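Local atomic coordinates of dermonecrotic toxin (Pasteurella multocida, PDB entry 2EBF), a protein that acts as a mitogenic toxin that induces bone resorption in the atrophic rhinitis of pigs, its C-terminal region carrying a thiol protease-like catalytic triad. Residues K572-T577 with E707-N712; S628-V633 with M665-S670; G675-V680 with L699-W704; F718-S723 with A730-P735. One frame throughout, in Å; residues are numbered along the deposited sequence.

Contact 1: residues K572-T577 with E707-N712; sequences KQFKLT and EIAQRN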
loop_
_atom_site.group_PDB
_atom_site.type_symbol
_atom_site.label_atom_id
_atom_site.label_comp_id
_atom_site.label_asym_id
_atom_site.label_seq_id
_atom_site.Cartn_x
_atom_site.Cartn_y
_atom_site.Cartn_z
ATOM N N LYS A 572 -12.135 21.257 7.671
ATOM C CA LYS A 572 -12.207 22.563 7.050
ATOM C C LYS A 572 -13.449 23.273 7.561
ATOM O O LYS A 572 -14.237 22.691 8.312
ATOM C CB LYS A 572 -12.283 22.412 5.532
ATOM C CG LYS A 572 -13.505 21.643 5.039
ATOM C CD LYS A 572 -13.641 21.779 3.534
ATOM C CE LYS A 572 -14.983 21.260 3.064
ATOM N NZ LYS A 572 -15.083 21.292 1.588
ATOM N N GLN A 573 -13.602 24.535 7.181
ATOM C CA GLN A 573 -14.864 25.224 7.408
ATOM C C GLN A 573 -15.792 24.991 6.220
ATOM O O GLN A 573 -15.412 25.200 5.064
ATOM C CB GLN A 573 -14.666 26.718 7.635
ATOM C CG GLN A 573 -15.966 27.443 8.004
ATOM C CD GLN A 573 -15.755 28.893 8.357
ATOM O OE1 GLN A 573 -16.380 29.415 9.282
ATOM N NE2 GLN A 573 -14.875 29.559 7.625
ATOM N N PHE A 574 -17.009 24.557 6.509
ATOM C CA PHE A 574 -17.998 24.358 5.464
ATOM C C PHE A 574 -18.740 25.654 5.184
ATOM O O PHE A 574 -18.879 26.492 6.073
ATOM C CB PHE A 574 -18.936 23.216 5.845
ATOM C CG PHE A 574 -18.308 21.853 5.704
ATOM C CD1 PHE A 574 -18.763 20.962 4.743
ATOM C CD2 PHE A 574 -17.237 21.475 6.501
ATOM C CE1 PHE A 574 -18.178 19.703 4.597
ATOM C CE2 PHE A 574 -16.640 20.220 6.353
ATOM C CZ PHE A 574 -17.109 19.337 5.403
ATOM N N LYS A 575 -19.161 25.828 3.931
ATOM C CA LYS A 575 -19.853 27.038 3.477
ATOM C C LYS A 575 -20.842 26.676 2.382
ATOM O O LYS A 575 -20.675 25.679 1.677
ATOM C CB LYS A 575 -18.873 28.066 2.899
ATOM C CG LYS A 575 -17.689 28.412 3.786
ATOM C CD LYS A 575 -16.553 28.996 2.965
ATOM C CE LYS A 575 -15.256 29.006 3.755
ATOM N NZ LYS A 575 -14.141 29.507 2.891
ATOM N N LEU A 576 -21.869 27.504 2.246
ATOM C CA LEU A 576 -22.808 27.410 1.140
ATOM C C LEU A 576 -22.080 27.724 -0.176
ATOM O O LEU A 576 -21.312 28.684 -0.245
ATOM C CB LEU A 576 -23.951 28.398 1.371
ATOM C CG LEU A 576 -25.351 28.004 1.870
ATOM C CD1 LEU A 576 -25.514 26.562 2.273
ATOM C CD2 LEU A 576 -25.827 28.948 2.964
ATOM N N THR A 577 -22.309 26.897 -1.198
ATOM C CA THR A 577 -21.672 27.052 -2.511
ATOM C C THR A 577 -22.405 28.123 -3.295
ATOM O O THR A 577 -21.802 29.089 -3.775
ATOM C CB THR A 577 -21.677 25.720 -3.311
ATOM O OG1 THR A 577 -20.580 24.903 -2.888
ATOM C CG2 THR A 577 -21.552 25.969 -4.825
ATOM N N GLU A 707 -26.040 19.967 4.580
ATOM C CA GLU A 707 -26.799 21.219 4.571
ATOM C C GLU A 707 -26.643 22.004 5.869
ATOM O O GLU A 707 -26.394 23.209 5.847
ATOM C CB GLU A 707 -28.281 20.976 4.279
ATOM C CG GLU A 707 -29.142 22.198 4.619
ATOM C CD GLU A 707 -30.468 22.263 3.888
ATOM O OE1 GLU A 707 -30.683 21.530 2.895
ATOM O OE2 GLU A 707 -31.295 23.090 4.308
ATOM N N ILE A 708 -26.784 21.312 6.997
ATOM C CA ILE A 708 -26.648 21.946 8.303
ATOM C C ILE A 708 -25.234 22.515 8.505
ATOM O O ILE A 708 -25.073 23.626 9.000
ATOM C CB ILE A 708 -27.016 20.945 9.453
ATOM C CG1 ILE A 708 -28.486 20.480 9.329
ATOM C CG2 ILE A 708 -26.799 21.580 10.806
ATOM C CD1 ILE A 708 -29.543 21.612 9.386
ATOM N N ALA A 709 -24.213 21.752 8.127
ATOM C CA ALA A 709 -22.836 22.215 8.279
ATOM C C ALA A 709 -22.582 23.465 7.429
ATOM O O ALA A 709 -21.983 24.432 7.891
ATOM C CB ALA A 709 -21.849 21.101 7.919
ATOM N N GLN A 710 -23.060 23.444 6.193
ATOM C CA GLN A 710 -22.840 24.565 5.271
ATOM C C GLN A 710 -23.565 25.831 5.719
ATOM O O GLN A 710 -22.982 26.926 5.743
ATOM C CB GLN A 710 -23.252 24.173 3.852
ATOM C CG GLN A 710 -22.289 23.195 3.191
ATOM C CD GLN A 710 -22.633 22.888 1.747
ATOM O OE1 GLN A 710 -23.763 23.086 1.298
ATOM N NE2 GLN A 710 -21.651 22.371 1.012
ATOM N N ARG A 711 -24.831 25.685 6.103
ATOM C CA ARG A 711 -25.625 26.840 6.535
ATOM C C ARG A 711 -25.003 27.520 7.745
ATOM O O ARG A 711 -25.030 28.758 7.870
ATOM C CB ARG A 711 -27.076 26.441 6.821
ATOM C CG ARG A 711 -27.878 26.215 5.560
ATOM C CD ARG A 711 -29.177 25.481 5.808
ATOM N NE ARG A 711 -30.071 26.167 6.741
ATOM C CZ ARG A 711 -31.169 25.607 7.242
ATOM N NH1 ARG A 711 -31.494 24.378 6.882
ATOM N NH2 ARG A 711 -31.946 26.268 8.090
ATOM N N ASN A 712 -24.422 26.706 8.617
ATOM C CA ASN A 712 -23.840 27.191 9.852
ATOM C C ASN A 712 -22.354 27.523 9.770
ATOM O O ASN A 712 -21.731 27.832 10.795
ATOM C CB ASN A 712 -24.104 26.183 10.970
ATOM C CG ASN A 712 -25.535 26.221 11.446
ATOM O OD1 ASN A 712 -25.971 27.199 12.072
ATOM N ND2 ASN A 712 -26.281 25.169 11.149
HETATM O O HOH W 1 -22.253 29.621 3.940
HETATM O O HOH W 2 -24.097 24.670 -1.058
#
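Loop against helix end: the irregular segment 572-577 lies along the last turn of helix 701-711, in the C3 domain of the toxin, and the two are joined by van der Waals packing and bridging water. Gln710 is the central residue. Its CG stands anti to the carbonyl carbon (chi1 -72°) and the chain then runs extended beside the loop, bringing Gln710 CG 3.3 Å from Lys575 O. On one side of this chain Leu576 lays CD1 against Gln710 CB at 3.6 Å; on the other, the Phe574 ring presents its edge, near its own plane, to Gln710 CG. Phe574 CB also meets the methyl of Ala709, CB to CB 4.2 Å, and a residue as small as alanine lets the loop come this close. The opposing polar groups are joined by solvent. One water accepts from Thr577 N and donates to Gln710 OE1, each leg 2.9 Å; another accepts from Leu576 N and reaches Gln710 O only weakly. A long side chain with an amide end suits the place, since its methylenes pack while its oxygen collects the water. On the helix itself, Arg711 NH1 makes a salt bridge to Glu707 OE2 at 2.9 Å, one turn back, while its NE bonds to Val688 O and Glu707 OE2 also pairs with Arg586. Asn712 ND2 and N both bond to Ile708 O, from opposite faces of its plane. Phe574 also has a backbone bond to Ala714, before strand 717-720: a loop packed on a helix C-terminus, where Asn712 first leaves helical geometry.

Contact 2: residues S628-V633 with M665-S670; sequences SVSPKV and MHTTAS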
loop_
_atom_site.group_PDB
_atom_site.type_symbol
_atom_site.label_atom_id
_atom_site.label_comp_id
_atom_site.label_asym_id
_atom_site.label_seq_id
_atom_site.Cartn_x
_atom_site.Cartn_y
_atom_site.Cartn_z
ATOM N N SER A 628 -35.774 19.247 22.829
ATOM C CA SER A 628 -36.649 18.097 23.085
ATOM C C SER A 628 -37.519 17.701 21.882
ATOM O O SER A 628 -38.382 16.829 21.988
ATOM C CB SER A 628 -37.516 18.353 24.318
ATOM O OG SER A 628 -38.537 19.295 24.032
ATOM N N VAL A 629 -37.270 18.326 20.738
ATOM C CA VAL A 629 -38.090 18.098 19.550
ATOM C C VAL A 629 -37.924 16.718 18.890
ATOM O O VAL A 629 -38.925 16.094 18.521
ATOM C CB VAL A 629 -37.911 19.249 18.517
ATOM C CG1 VAL A 629 -38.497 18.875 17.145
ATOM C CG2 VAL A 629 -38.555 20.528 19.048
ATOM N N SER A 630 -36.693 16.231 18.730
ATOM C CA SER A 630 -36.500 14.973 17.970
ATOM C C SER A 630 -37.243 13.733 18.517
ATOM O O SER A 630 -37.805 12.969 17.731
ATOM C CB SER A 630 -35.020 14.675 17.634
ATOM O OG SER A 630 -34.211 14.529 18.782
ATOM N N PRO A 631 -37.264 13.517 19.850
ATOM C CA PRO A 631 -38.076 12.366 20.271
ATOM C C PRO A 631 -39.583 12.519 19.954
ATOM O O PRO A 631 -40.252 11.525 19.686
ATOM C CB PRO A 631 -37.835 12.300 21.790
ATOM C CG PRO A 631 -36.547 13.059 22.013
ATOM C CD PRO A 631 -36.616 14.169 21.000
ATOM N N LYS A 632 -40.093 13.747 19.973
ATOM C CA LYS A 632 -41.498 14.007 19.662
ATOM C C LYS A 632 -41.762 13.725 18.178
ATOM O O LYS A 632 -42.800 13.163 17.809
ATOM C CB LYS A 632 -41.873 15.446 20.012
ATOM C CG LYS A 632 -41.676 15.824 21.473
ATOM C CD LYS A 632 -41.920 17.316 21.701
ATOM C CE LYS A 632 -41.441 17.784 23.084
ATOM N NZ LYS A 632 -41.845 16.873 24.197
ATOM N N VAL A 633 -40.819 14.115 17.328
ATOM C CA VAL A 633 -40.904 13.786 15.907
ATOM C C VAL A 633 -40.889 12.272 15.690
ATOM O O VAL A 633 -41.733 11.742 14.964
ATOM C CB VAL A 633 -39.777 14.490 15.106
ATOM C CG1 VAL A 633 -39.717 13.991 13.672
ATOM C CG2 VAL A 633 -39.997 15.994 15.155
ATOM N N MET A 665 -24.208 22.316 18.050
ATOM C CA MET A 665 -24.738 21.043 17.569
ATOM C C MET A 665 -26.190 21.094 17.100
ATOM O O MET A 665 -26.918 22.082 17.306
ATOM C CB MET A 665 -24.536 19.932 18.619
ATOM C CG MET A 665 -25.558 19.919 19.770
ATOM S SD MET A 665 -25.734 21.433 20.744
ATOM C CE MET A 665 -24.100 21.563 21.460
ATOM N N HIS A 666 -26.603 20.018 16.444
ATOM C CA HIS A 666 -27.975 19.882 15.990
ATOM C C HIS A 666 -28.262 18.397 15.878
ATOM O O HIS A 666 -27.332 17.590 15.788
ATOM C CB HIS A 666 -28.167 20.570 14.628
ATOM C CG HIS A 666 -29.595 20.594 14.153
ATOM N ND1 HIS A 666 -30.663 20.773 15.008
ATOM C CD2 HIS A 666 -30.121 20.514 12.909
ATOM C CE1 HIS A 666 -31.786 20.781 14.312
ATOM N NE2 HIS A 666 -31.485 20.611 13.035
ATOM N N THR A 667 -29.542 18.039 15.887
ATOM C CA THR A 667 -29.943 16.634 15.873
ATOM C C THR A 667 -31.292 16.497 15.176
ATOM O O THR A 667 -32.060 17.463 15.089
ATOM C CB THR A 667 -29.964 16.062 17.339
ATOM O OG1 THR A 667 -29.960 14.624 17.316
ATOM C CG2 THR A 667 -31.168 16.588 18.128
ATOM N N THR A 668 -31.577 15.303 14.664
ATOM C CA THR A 668 -32.835 15.064 13.974
ATOM C C THR A 668 -33.259 13.606 14.156
ATOM O O THR A 668 -32.414 12.703 14.224
ATOM C CB THR A 668 -32.714 15.411 12.448
ATOM O OG1 THR A 668 -33.998 15.316 11.806
ATOM C CG2 THR A 668 -31.744 14.463 11.744
ATOM N N ALA A 669 -34.570 13.398 14.264
ATOM C CA ALA A 669 -35.174 12.091 14.046
ATOM C C ALA A 669 -35.137 11.763 12.557
ATOM O O ALA A 669 -34.841 12.626 11.721
ATOM C CB ALA A 669 -36.608 12.091 14.543
ATOM N N SER A 670 -35.446 10.515 12.222
ATOM C CA SER A 670 -35.496 10.099 10.832
ATOM C C SER A 670 -36.521 8.982 10.670
ATOM O O SER A 670 -36.956 8.368 11.658
ATOM C CB SER A 670 -34.111 9.624 10.367
ATOM O OG SER A 670 -33.700 8.491 11.108
#
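Helix 629-633 runs almost parallel to strand 665-670, with 6° between their directions and axes 7.0 Å apart, and Ser630 is nearest to Ala669, 5.0 Å between CA atoms. Such closeness calls for small residues. Ser630 O, on the helix backbone, approaches the methyl of Ala669, CB at 3.5 Å, and Ser630 CB faces the Thr668-Ala669 peptide. Farther along the helix, Val633 sets CG1 against the same methyl, 3.7 Å from Ala669 CB. This is a helix packed on the face of an antiparallel sheet, and it begins beside a phosphonate pocket to which Ser628 belongs. On the strand, His666 NE2 bonds to Asp681 OD2, consistent with the His-Asp pair of a thiol protease-like triad; Cys626, probably the thiol, is in a disulfide with Cys620. At the other end of the contact, Ser630 OG lies between the backbone N and the carbonyl carbon (chi1 61°), which points it at Thr667 CG2, 3.7 Å away. Thr667 can offer a methyl here because its hydroxyl is turned off to Ser649, Ala648 O and Lys724 N. Thr668 starts away from the helix and its OG1 donates to Ala669 O, 2.8 Å, in the carbonyl plane and on a lone pair.

Contact 3: residues G675-V680 with L699-W704; sequences GKEFAV and LPVDDW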
loop_
_atom_site.group_PDB
_atom_site.type_symbol
_atom_site.label_atom_id
_atom_site.label_comp_id
_atom_site.label_asym_id
_atom_site.label_seq_id
_atom_site.Cartn_x
_atom_site.Cartn_y
_atom_site.Cartn_z
ATOM N N GLY A 675 -34.095 0.995 2.707
ATOM C CA GLY A 675 -32.725 0.827 3.191
ATOM C C GLY A 675 -32.006 2.083 3.674
ATOM O O GLY A 675 -30.982 1.976 4.352
ATOM N N LYS A 676 -32.532 3.265 3.333
ATOM C CA LYS A 676 -31.913 4.551 3.714
ATOM C C LYS A 676 -32.668 5.295 4.819
ATOM O O LYS A 676 -33.866 5.097 4.998
ATOM C CB LYS A 676 -31.770 5.468 2.495
ATOM C CG LYS A 676 -30.534 5.179 1.648
ATOM C CD LYS A 676 -30.416 6.152 0.497
ATOM C CE LYS A 676 -29.124 5.919 -0.267
ATOM N NZ LYS A 676 -29.200 6.493 -1.634
ATOM N N GLU A 677 -31.955 6.155 5.549
ATOM C CA GLU A 677 -32.578 7.026 6.543
ATOM C C GLU A 677 -32.797 8.436 5.988
ATOM O O GLU A 677 -31.935 8.993 5.303
ATOM C CB GLU A 677 -31.756 7.070 7.833
ATOM C CG GLU A 677 -31.745 5.739 8.575
ATOM C CD GLU A 677 -31.671 5.893 10.062
ATOM O OE1 GLU A 677 -31.652 7.041 10.558
ATOM O OE2 GLU A 677 -31.644 4.851 10.752
ATOM N N PHE A 678 -33.967 8.992 6.284
ATOM C CA PHE A 678 -34.330 10.327 5.826
ATOM C C PHE A 678 -34.613 11.200 7.032
ATOM O O PHE A 678 -35.552 10.928 7.780
ATOM C CB PHE A 678 -35.573 10.245 4.952
ATOM C CG PHE A 678 -35.332 9.590 3.626
ATOM C CD1 PHE A 678 -35.003 10.356 2.518
ATOM C CD2 PHE A 678 -35.415 8.205 3.494
ATOM C CE1 PHE A 678 -34.772 9.761 1.287
ATOM C CE2 PHE A 678 -35.180 7.595 2.261
ATOM C CZ PHE A 678 -34.858 8.380 1.160
ATOM N N ALA A 679 -33.792 12.232 7.236
ATOM C CA ALA A 679 -34.002 13.169 8.337
ATOM C C ALA A 679 -35.385 13.815 8.240
ATOM O O ALA A 679 -35.829 14.167 7.148
ATOM C CB ALA A 679 -32.937 14.239 8.318
ATOM N N VAL A 680 -36.056 13.943 9.383
ATOM C CA VAL A 680 -37.291 14.725 9.493
ATOM C C VAL A 680 -37.020 15.776 10.565
ATOM O O VAL A 680 -37.172 15.535 11.766
ATOM C CB VAL A 680 -38.537 13.850 9.812
ATOM C CG1 VAL A 680 -39.787 14.722 10.024
ATOM C CG2 VAL A 680 -38.790 12.863 8.683
ATOM N N LEU A 699 -34.382 15.282 4.260
ATOM C CA LEU A 699 -33.326 14.888 3.328
ATOM C C LEU A 699 -32.712 13.571 3.758
ATOM O O LEU A 699 -32.781 13.212 4.943
ATOM C CB LEU A 699 -32.209 15.944 3.272
ATOM C CG LEU A 699 -32.387 17.277 2.558
ATOM C CD1 LEU A 699 -31.290 18.249 3.012
ATOM C CD2 LEU A 699 -32.394 17.112 1.025
ATOM N N PRO A 700 -32.073 12.852 2.814
ATOM C CA PRO A 700 -31.287 11.713 3.276
ATOM C C PRO A 700 -30.249 12.207 4.277
ATOM O O PRO A 700 -29.724 13.311 4.114
ATOM C CB PRO A 700 -30.624 11.205 1.997
ATOM C CG PRO A 700 -31.564 11.662 0.897
ATOM C CD PRO A 700 -31.989 13.022 1.352
ATOM N N VAL A 701 -29.980 11.417 5.315
ATOM C CA VAL A 701 -29.216 11.913 6.472
ATOM C C VAL A 701 -27.881 12.597 6.103
ATOM O O VAL A 701 -27.543 13.638 6.663
ATOM C CB VAL A 701 -29.058 10.859 7.619
ATOM C CG1 VAL A 701 -30.404 10.619 8.330
ATOM C CG2 VAL A 701 -28.472 9.560 7.111
ATOM N N ASP A 702 -27.144 12.033 5.144
ATOM C CA ASP A 702 -25.868 12.639 4.720
ATOM C C ASP A 702 -26.035 14.021 4.098
ATOM O O ASP A 702 -25.212 14.917 4.314
ATOM C CB ASP A 702 -25.111 11.717 3.767
ATOM C CG ASP A 702 -24.689 10.424 4.423
ATOM O OD1 ASP A 702 -24.582 10.370 5.670
ATOM O OD2 ASP A 702 -24.461 9.449 3.675
ATOM N N ASP A 703 -27.088 14.178 3.302
ATOM C CA ASP A 703 -27.420 15.465 2.694
ATOM C C ASP A 703 -27.894 16.460 3.747
ATOM O O ASP A 703 -27.554 17.644 3.698
ATOM C CB ASP A 703 -28.471 15.272 1.615
ATOM C CG ASP A 703 -27.963 14.398 0.484
ATOM O OD1 ASP A 703 -26.855 14.666 -0.012
ATOM O OD2 ASP A 703 -28.643 13.424 0.125
ATOM N N TRP A 704 -28.660 15.964 4.713
ATOM C CA TRP A 704 -29.044 16.771 5.871
ATOM C C TRP A 704 -27.806 17.300 6.606
ATOM O O TRP A 704 -27.709 18.499 6.851
ATOM C CB TRP A 704 -29.932 15.962 6.826
ATOM C CG TRP A 704 -30.180 16.639 8.164
ATOM C CD1 TRP A 704 -31.151 17.560 8.449
ATOM C CD2 TRP A 704 -29.462 16.422 9.390
ATOM N NE1 TRP A 704 -31.071 17.942 9.761
ATOM C CE2 TRP A 704 -30.049 17.256 10.368
ATOM C CE3 TRP A 704 -28.378 15.605 9.754
ATOM C CZ2 TRP A 704 -29.587 17.308 11.688
ATOM C CZ3 TRP A 704 -27.911 15.653 11.076
ATOM C CH2 TRP A 704 -28.525 16.503 12.028
#
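The methyl of Ala679 is the main bump: it sits over the face of the Trp704 indole, with CB 4.0 Å from the centroid of the five-membered ring and 27° off its normal, a CH-pi contact. Trp704 can offer this flat floor because CG is anti to the backbone N (chi1 170°), carrying the ring back from the first turn of helix 701-711 toward the strand. The short side chain of Ala679 suits this place, between the indole face and Leu699 O (Ala679 CB to Leu699 O 3.5 Å). On the opposite sheet face the Pro700 ring is the knob, its CG 3.7 Å from Phe678 CE1 in an oblique approach. Where the strand gives way to the helix, Val701 sets its two methyls beside the Glu677 stem, with CG1 3.8 Å from Glu677 CB.

Backbone bonds hold the shapes in register. Ala679 N donates to Leu699 O at 2.7 Å, and Val701 N to Glu677 O at 3.1 Å; a bond from Leu699 N to Ala679 O is weak. Phe678 and Pro700 form an antiparallel non-hydrogen-bonded pair, a position that asks no N-H of Pro700 toward strand 676-681, and Pro700 is also the N-cap residue of the helix, so strand passes straight into helix. Strand 697-700 is an outermost strand of the antiparallel sheet. Pro700 rests on Leu590 of helix 583-591, Phe678 reaches Leu602 of helix 596-610 and the Phe671 ring of strand 660-673, and Trp704 packs on Thr668 of that strand while its NE1 bonds to Asp681.

Contact 4: residues F718-S723 with A730-P735; sequences FVEYVS and ALFMPP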
loop_
_atom_site.group_PDB
_atom_site.type_symbol
_atom_site.label_atom_id
_atom_site.label_comp_id
_atom_site.label_asym_id
_atom_site.label_seq_id
_atom_site.Cartn_x
_atom_site.Cartn_y
_atom_site.Cartn_z
ATOM N N PHE A 718 -18.559 17.070 12.762
ATOM C CA PHE A 718 -18.551 15.647 13.066
ATOM C C PHE A 718 -19.987 15.123 13.184
ATOM O O PHE A 718 -20.826 15.730 13.853
ATOM C CB PHE A 718 -17.833 15.437 14.393
ATOM C CG PHE A 718 -17.712 14.024 14.795
ATOM C CD1 PHE A 718 -16.849 13.158 14.118
ATOM C CD2 PHE A 718 -18.413 13.554 15.904
ATOM C CE1 PHE A 718 -16.717 11.833 14.528
ATOM C CE2 PHE A 718 -18.292 12.242 16.314
ATOM C CZ PHE A 718 -17.441 11.378 15.630
ATOM N N VAL A 719 -20.250 13.982 12.556
ATOM C CA VAL A 719 -21.592 13.390 12.535
ATOM C C VAL A 719 -21.596 12.066 13.296
ATOM O O VAL A 719 -20.679 11.244 13.139
ATOM C CB VAL A 719 -22.085 13.193 11.082
ATOM C CG1 VAL A 719 -23.462 12.502 11.020
ATOM C CG2 VAL A 719 -22.171 14.547 10.366
ATOM N N GLU A 720 -22.586 11.882 14.158
ATOM C CA GLU A 720 -22.891 10.560 14.690
ATOM C C GLU A 720 -24.296 10.187 14.250
ATOM O O GLU A 720 -25.219 11.001 14.343
ATOM C CB GLU A 720 -22.797 10.529 16.212
ATOM C CG GLU A 720 -21.366 10.443 16.738
ATOM C CD GLU A 720 -21.304 10.323 18.263
ATOM O OE1 GLU A 720 -20.225 10.616 18.849
ATOM O OE2 GLU A 720 -22.321 9.929 18.872
ATOM N N TYR A 721 -24.463 8.950 13.791
ATOM C CA TYR A 721 -25.742 8.495 13.231
ATOM C C TYR A 721 -26.730 7.978 14.293
ATOM O O TYR A 721 -27.216 6.839 14.219
ATOM C CB TYR A 721 -25.474 7.478 12.120
ATOM C CG TYR A 721 -24.676 8.097 10.986
ATOM C CD1 TYR A 721 -25.310 8.809 9.977
ATOM C CD2 TYR A 721 -23.277 8.006 10.951
ATOM C CE1 TYR A 721 -24.576 9.412 8.936
ATOM C CE2 TYR A 721 -22.538 8.600 9.923
ATOM C CZ TYR A 721 -23.191 9.299 8.922
ATOM O OH TYR A 721 -22.459 9.882 7.899
ATOM N N VAL A 722 -27.025 8.850 15.262
ATOM C CA VAL A 722 -28.060 8.652 16.274
ATOM C C VAL A 722 -28.565 10.019 16.718
ATOM O O VAL A 722 -27.782 10.953 16.843
ATOM C CB VAL A 722 -27.484 8.001 17.535
ATOM C CG1 VAL A 722 -28.606 7.374 18.355
ATOM C CG2 VAL A 722 -26.481 6.959 17.146
ATOM N N SER A 723 -29.861 10.131 16.980
ATOM C CA SER A 723 -30.424 11.370 17.531
ATOM C C SER A 723 -30.098 11.473 19.020
ATOM O O SER A 723 -29.890 10.458 19.692
ATOM C CB SER A 723 -31.946 11.417 17.293
ATOM O OG SER A 723 -32.602 10.375 18.010
ATOM N N ALA A 730 -26.394 18.310 24.515
ATOM C CA ALA A 730 -25.801 19.606 24.929
ATOM C C ALA A 730 -24.271 19.628 24.935
ATOM O O ALA A 730 -23.640 20.660 24.621
ATOM C CB ALA A 730 -26.345 20.024 26.298
ATOM N N LEU A 731 -23.681 18.490 25.295
ATOM C CA LEU A 731 -22.222 18.354 25.396
ATOM C C LEU A 731 -21.608 17.514 24.269
ATOM O O LEU A 731 -20.428 17.154 24.325
ATOM C CB LEU A 731 -21.845 17.810 26.790
ATOM C CG LEU A 731 -22.021 18.820 27.935
ATOM C CD1 LEU A 731 -21.809 18.154 29.290
ATOM C CD2 LEU A 731 -21.051 19.984 27.766
ATOM N N PHE A 732 -22.398 17.239 23.230
ATOM C CA PHE A 732 -21.917 16.557 22.022
ATOM C C PHE A 732 -20.986 17.473 21.228
ATOM O O PHE A 732 -21.398 18.523 20.730
ATOM C CB PHE A 732 -23.092 16.088 21.144
ATOM C CG PHE A 732 -22.671 15.391 19.860
ATOM C CD1 PHE A 732 -21.670 14.405 19.860
ATOM C CD2 PHE A 732 -23.305 15.697 18.663
ATOM C CE1 PHE A 732 -21.296 13.753 18.678
ATOM C CE2 PHE A 732 -22.939 15.057 17.476
ATOM C CZ PHE A 732 -21.932 14.073 17.484
ATOM N N MET A 733 -19.722 17.076 21.140
ATOM C CA MET A 733 -18.708 17.896 20.463
ATOM C C MET A 733 -17.803 17.063 19.577
ATOM O O MET A 733 -17.713 15.849 19.765
ATOM C CB MET A 733 -17.906 18.763 21.468
ATOM C CG MET A 733 -17.271 18.039 22.633
ATOM S SD MET A 733 -16.550 19.200 23.858
ATOM C CE MET A 733 -17.980 19.750 24.784
ATOM N N PRO A 734 -17.168 17.696 18.562
ATOM C CA PRO A 734 -16.290 16.942 17.672
ATOM C C PRO A 734 -15.104 16.342 18.434
ATOM O O PRO A 734 -14.832 16.769 19.573
ATOM C CB PRO A 734 -15.788 18.006 16.685
ATOM C CG PRO A 734 -16.835 19.111 16.723
ATOM C CD PRO A 734 -17.240 19.124 18.182
ATOM N N PRO A 735 -14.416 15.342 17.832
ATOM C CA PRO A 735 -13.184 14.852 18.429
ATOM C C PRO A 735 -12.268 16.024 18.782
ATOM O O PRO A 735 -12.133 16.977 18.005
ATOM C CB PRO A 735 -12.580 13.987 17.322
ATOM C CG PRO A 735 -13.794 13.427 16.636
ATOM C CD PRO A 735 -14.735 14.616 16.585
#
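Glu720 OE2 is held by a salt bridge to Lys724 NZ, while Glu720 OE1 lies beside Phe732, 3.3 Å from Phe732 CE1. The carboxylate and ring planes are 64° apart, and OE1 also lies in the plane of the Phe718 ring, at its edge, where the ring hydrogens are expected to be slightly positive. Lys724 in turn makes a cation-pi contact with Phe732, so acid, base and ring form one group. The Glu720 stem takes part as well, with CG 3.7 Å from Phe732 CZ. Phe718 is the second centre. With CG anti to the backbone N (chi1 -178°), Phe718 turns one ring face to Pro735, whose CD hangs 3.7 Å from the ring centroid and 20° off the normal, a CH-pi contact. Pro735 CD is bonded to the amide nitrogen, which probably polarises its C-H groups and suits them to a ring face. Beside it Pro734 CB meets Phe718 CB at 4.0 Å, and Phe732 CZ approaches Phe718 CD2 at 3.9 Å, these two aromatic side chains crossing at about a right angle. Residues 731-735 leave helix 726-730 as an irregular loop lying on strand 717-720. That strand pairs with 643-656 on one side, through Thr651 and Ser649, and with 567-568 on the other; Phe732 O bonds to Thr651 OG1, and Pro734 touches Thr651 and Trp653 of strand 643-656.

How the contacts relate
All four contacts lie in the C3 domain. From the N terminus, residues 572-577 open the widest loop, which contact 1 closes at the end of helix 701-711. Contacts 2 and 3 nest inside it in series: the first brings helix 629-639 onto strand 660-673, the second closes 675-680 on 699-704. Contact 4 follows in the chain as a short loop around helix 726-730, and none of the loops cross. Contacts 2 and 3 are joined across neighbouring strands, Ser670 OG lying 2.6 Å from Glu677 OE1, and contact 3 reaches contact 4 through Asp702 OD1 and Tyr721 OH, 3.1 Å apart. Contacts 2 to 4 share one antiparallel sheet; contact 1 ties loop to helix.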